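Local structure of laccase (Uncultured bacterium, 4F7K) at residues Ala96-Tyr101 / Ala230-Ile235. The protein probably oxidises phenolic and related substrates at a copper centre while reducing dioxygen to water, as multicopper oxidases of the laccase type do. Residues are numbered along the deposited sequence; the frame is centred on the assembly and turned at random.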
ATOM      1  N   ALA A  96       8.049  -3.302 -11.787  1.00 45.15           N
ATOM      2  CA  ALA A  96       8.388  -4.300 -10.797  1.00 44.80           C
ATOM      3  C   ALA A  96       8.221  -3.690  -9.412  1.00 43.06           C
ATOM      4  O   ALA A  96       8.715  -2.598  -9.152  1.00 44.31           O
ATOM      5  CB  ALA A  96       9.804  -4.796 -10.991  1.00 45.39           C
ATOM      6  N   GLY A  97       7.554  -4.404  -8.522  1.00 41.00           N
ATOM      7  CA  GLY A  97       7.561  -3.980  -7.132  1.00 39.97           C
ATOM      8  C   GLY A  97       6.403  -4.502  -6.294  1.00 37.37           C
ATOM      9  O   GLY A  97       5.665  -5.372  -6.734  1.00 34.84           O
ATOM     10  N   THR A  98       6.311  -3.958  -5.076  1.00 36.58           N
ATOM     11  CA  THR A  98       5.278  -4.268  -4.097  1.00 35.54           C
ATOM     12  C   THR A  98       4.111  -3.300  -4.265  1.00 34.69           C
ATOM     13  O   THR A  98       4.225  -2.070  -4.066  1.00 34.43           O
ATOM     14  CB  THR A  98       5.828  -4.122  -2.682  1.00 35.71           C
ATOM     15  OG1 THR A  98       7.020  -4.890  -2.568  1.00 37.05           O
ATOM     16  CG2 THR A  98       4.819  -4.604  -1.652  1.00 33.96           C
ATOM     17  N   PHE A  99       2.994  -3.866  -4.683  1.00 33.50           N
ATOM     18  CA  PHE A  99       1.770  -3.091  -4.844  1.00 32.76           C
ATOM     19  C   PHE A  99       0.719  -3.740  -3.949  1.00 30.82           C
ATOM     20  O   PHE A  99       1.062  -4.642  -3.172  1.00 29.81           O
ATOM     21  CB  PHE A  99       1.392  -3.023  -6.337  1.00 33.25           C
ATOM     22  CG  PHE A  99       2.426  -2.293  -7.167  1.00 36.17           C
ATOM     23  CD1 PHE A  99       2.511  -0.904  -7.142  1.00 35.26           C
ATOM     24  CD2 PHE A  99       3.339  -3.002  -7.947  1.00 38.26           C
ATOM     25  CE1 PHE A  99       3.471  -0.222  -7.873  1.00 36.85           C
ATOM     26  CE2 PHE A  99       4.302  -2.334  -8.692  1.00 38.70           C
ATOM     27  CZ  PHE A  99       4.380  -0.927  -8.656  1.00 39.95           C
ATOM     28  N   TRP A 100      -0.537  -3.284  -4.031  1.00 29.77           N
ATOM     29  CA  TRP A 100      -1.622  -3.986  -3.368  1.00 27.50           C
ATOM     30  C   TRP A 100      -2.948  -3.727  -4.015  1.00 27.44           C
ATOM     31  O   TRP A 100      -3.055  -2.923  -4.922  1.00 28.24           O
ATOM     32  CB  TRP A 100      -1.630  -3.719  -1.845  1.00 25.85           C
ATOM     33  CG  TRP A 100      -1.951  -2.310  -1.315  1.00 24.35           C
ATOM     34  CD1 TRP A 100      -1.275  -1.138  -1.552  1.00 25.71           C
ATOM     35  CD2 TRP A 100      -2.928  -2.006  -0.321  1.00 25.24           C
ATOM     36  NE1 TRP A 100      -1.812  -0.107  -0.797  1.00 26.15           N
ATOM     37  CE2 TRP A 100      -2.841  -0.621  -0.045  1.00 25.00           C
ATOM     38  CE3 TRP A 100      -3.891  -2.775   0.345  1.00 20.32           C
ATOM     39  CZ2 TRP A 100      -3.681   0.009   0.874  1.00 26.81           C
ATOM     40  CZ3 TRP A 100      -4.725  -2.152   1.257  1.00 22.42           C
ATOM     41  CH2 TRP A 100      -4.634  -0.763   1.510  1.00 22.90           C
ATOM     42  N   TYR A 101      -3.974  -4.437  -3.563  1.00 26.76           N
ATOM     43  CA  TYR A 101      -5.300  -4.284  -4.133  1.00 26.35           C
ATOM     44  C   TYR A 101      -6.346  -4.181  -3.015  1.00 26.10           C
ATOM     45  O   TYR A 101      -6.188  -4.761  -1.935  1.00 25.04           O
ATOM     46  CB  TYR A 101      -5.552  -5.463  -5.078  1.00 26.36           C
ATOM     47  CG  TYR A 101      -5.584  -6.821  -4.397  1.00 27.82           C
ATOM     48  CD1 TYR A 101      -6.788  -7.321  -3.846  1.00 26.46           C
ATOM     49  CD2 TYR A 101      -4.442  -7.639  -4.332  1.00 28.63           C
ATOM     50  CE1 TYR A 101      -6.843  -8.588  -3.224  1.00 22.45           C
ATOM     51  CE2 TYR A 101      -4.496  -8.916  -3.720  1.00 26.27           C
ATOM     52  CZ  TYR A 101      -5.720  -9.365  -3.165  1.00 26.11           C
ATOM     53  OH  TYR A 101      -5.834 -10.609  -2.582  1.00 27.38           O
ATOM     54  N   ALA A 230      -1.487   3.142   3.096  1.00 29.37           N
ATOM     55  CA  ALA A 230      -1.368   2.665   1.693  1.00 29.82           C
ATOM     56  C   ALA A 230       0.049   2.732   1.120  1.00 30.77           C
ATOM     57  O   ALA A 230       0.291   2.264   0.028  1.00 32.67           O
ATOM     58  CB  ALA A 230      -2.363   3.381   0.754  1.00 30.96           C
ATOM     59  N   GLN A 231       0.969   3.331   1.862  1.00 31.50           N
ATOM     60  CA  GLN A 231       2.397   3.435   1.483  1.00 31.65           C
ATOM     61  C   GLN A 231       3.139   2.121   1.719  1.00 31.06           C
ATOM     62  O   GLN A 231       2.790   1.320   2.611  1.00 28.87           O
ATOM     63  CB  GLN A 231       3.084   4.572   2.263  1.00 31.70           C
ATOM     64  CG  GLN A 231       2.661   5.986   1.792  1.00 32.80           C
ATOM     65  CD  GLN A 231       3.513   7.105   2.394  1.00 34.82           C
ATOM     66  OE1 GLN A 231       4.068   6.945   3.471  1.00 33.46           O
ATOM     67  NE2 GLN A 231       3.621   8.241   1.686  1.00 35.56           N
ATOM     68  N   ARG A 232       4.150   1.899   0.891  1.00 32.20           N
ATOM     69  CA  ARG A 232       4.982   0.707   0.957  1.00 32.30           C
ATOM     70  C   ARG A 232       6.442   1.104   1.066  1.00 34.46           C
ATOM     71  O   ARG A 232       6.862   2.171   0.540  1.00 36.00           O
ATOM     72  CB  ARG A 232       4.804  -0.118  -0.320  1.00 33.08           C
ATOM     73  CG  ARG A 232       3.610  -1.010  -0.319  1.00 31.43           C
ATOM     74  CD  ARG A 232       2.404  -0.380  -0.995  1.00 31.91           C
ATOM     75  NE  ARG A 232       2.651  -0.182  -2.410  1.00 35.61           N
ATOM     76  CZ  ARG A 232       2.376   0.933  -3.074  1.00 35.67           C
ATOM     77  NH1 ARG A 232       1.781   1.941  -2.458  1.00 33.29           N
ATOM     78  NH2 ARG A 232       2.674   1.024  -4.373  1.00 36.98           N
ATOM     79  N   ALA A 233       7.231   0.253   1.721  1.00 33.50           N
ATOM     80  CA  ALA A 233       8.668   0.372   1.615  1.00 35.79           C
ATOM     81  C   ALA A 233       9.244  -1.027   1.497  1.00 36.33           C
ATOM     82  O   ALA A 233       8.838  -1.908   2.235  1.00 35.22           O
ATOM     83  CB  ALA A 233       9.276   1.110   2.784  1.00 34.74           C
ATOM     84  N   ASP A 234      10.165  -1.223   0.552  1.00 37.52           N
ATOM     85  CA  ASP A 234      10.915  -2.483   0.453  1.00 39.17           C
ATOM     86  C   ASP A 234      12.244  -2.382   1.221  1.00 40.19           C
ATOM     87  O   ASP A 234      12.975  -1.422   1.088  1.00 42.05           O
ATOM     88  CB  ASP A 234      11.209  -2.845  -1.022  1.00 40.21           C
ATOM     89  CG  ASP A 234      10.107  -3.676  -1.669  1.00 41.32           C
ATOM     90  OD1 ASP A 234       8.948  -3.689  -1.169  1.00 42.31           O
ATOM     91  OD2 ASP A 234      10.397  -4.348  -2.685  1.00 42.53           O
ATOM     92  N   ILE A 235      12.558  -3.396   2.006  1.00 40.06           N
ATOM     93  CA  ILE A 235      13.790  -3.430   2.760  1.00 41.32           C
ATOM     94  C   ILE A 235      14.553  -4.709   2.440  1.00 42.89           C
ATOM     95  O   ILE A 235      14.002  -5.809   2.466  1.00 40.51           O
ATOM     96  CB  ILE A 235      13.536  -3.301   4.271  1.00 41.20           C
ATOM     97  CG1 ILE A 235      13.256  -1.826   4.609  1.00 41.27           C
ATOM     98  CG2 ILE A 235      14.721  -3.828   5.091  1.00 42.70           C
ATOM     99  CD1 ILE A 235      12.378  -1.602   5.751  1.00 41.63           C
TER
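Arg232 meets the strand of residues 97-101 through the carbonyl of Thr98: its NE gives a hydrogen bond to Thr98 O (3.0 Å, N-H...O angle 164°), with the oxygen lying almost in the guanidinium plane although NE stands above the carbonyl plane. Arg232 NH2 adds a weak bond to that oxygen and comes within 3.4 Å of Phe99 CD1. Bends at chi2 (95°) and chi3 (66°) fold the side chain back, letting Arg232 NH1 donate to Ala230 O in its own segment at 2.9 Å. Ala230 O is gripped a second time, by Trp100 NE1 at 3.3 Å, while the indole edge packs Trp100 CZ2 against Ala230 CB at 3.6 Å. At the other end, Thr98 OG1 donates to the syn lone pair of Asp234 OD1 over 2.7 Å.

A second shell fixes these groups. Asp374 forms a salt bridge with Arg232 NH2, Arg185 does so with Asp234 OD2, and Arg187 donates to Thr98 OG1. The Trp100 ring stacks on His62, in the neighbouring strand 59-62. Here strands of two cupredoxin-type domains of a multicopper oxidase meet by side chains rather than by backbone pairing, the axes of 97-101 and 232-235 approaching to 7.9 Å at closest.

An alanine at Arg232 is likely to leave Asp374 without its charged mate and Thr98 O without its main donor across this junction. The contact thus illustrates how a buried domain interface can be polar: carbonyl oxygens are matched with side-chain donors, and the arginine's charge is probably balanced by a carboxylate beyond both strands.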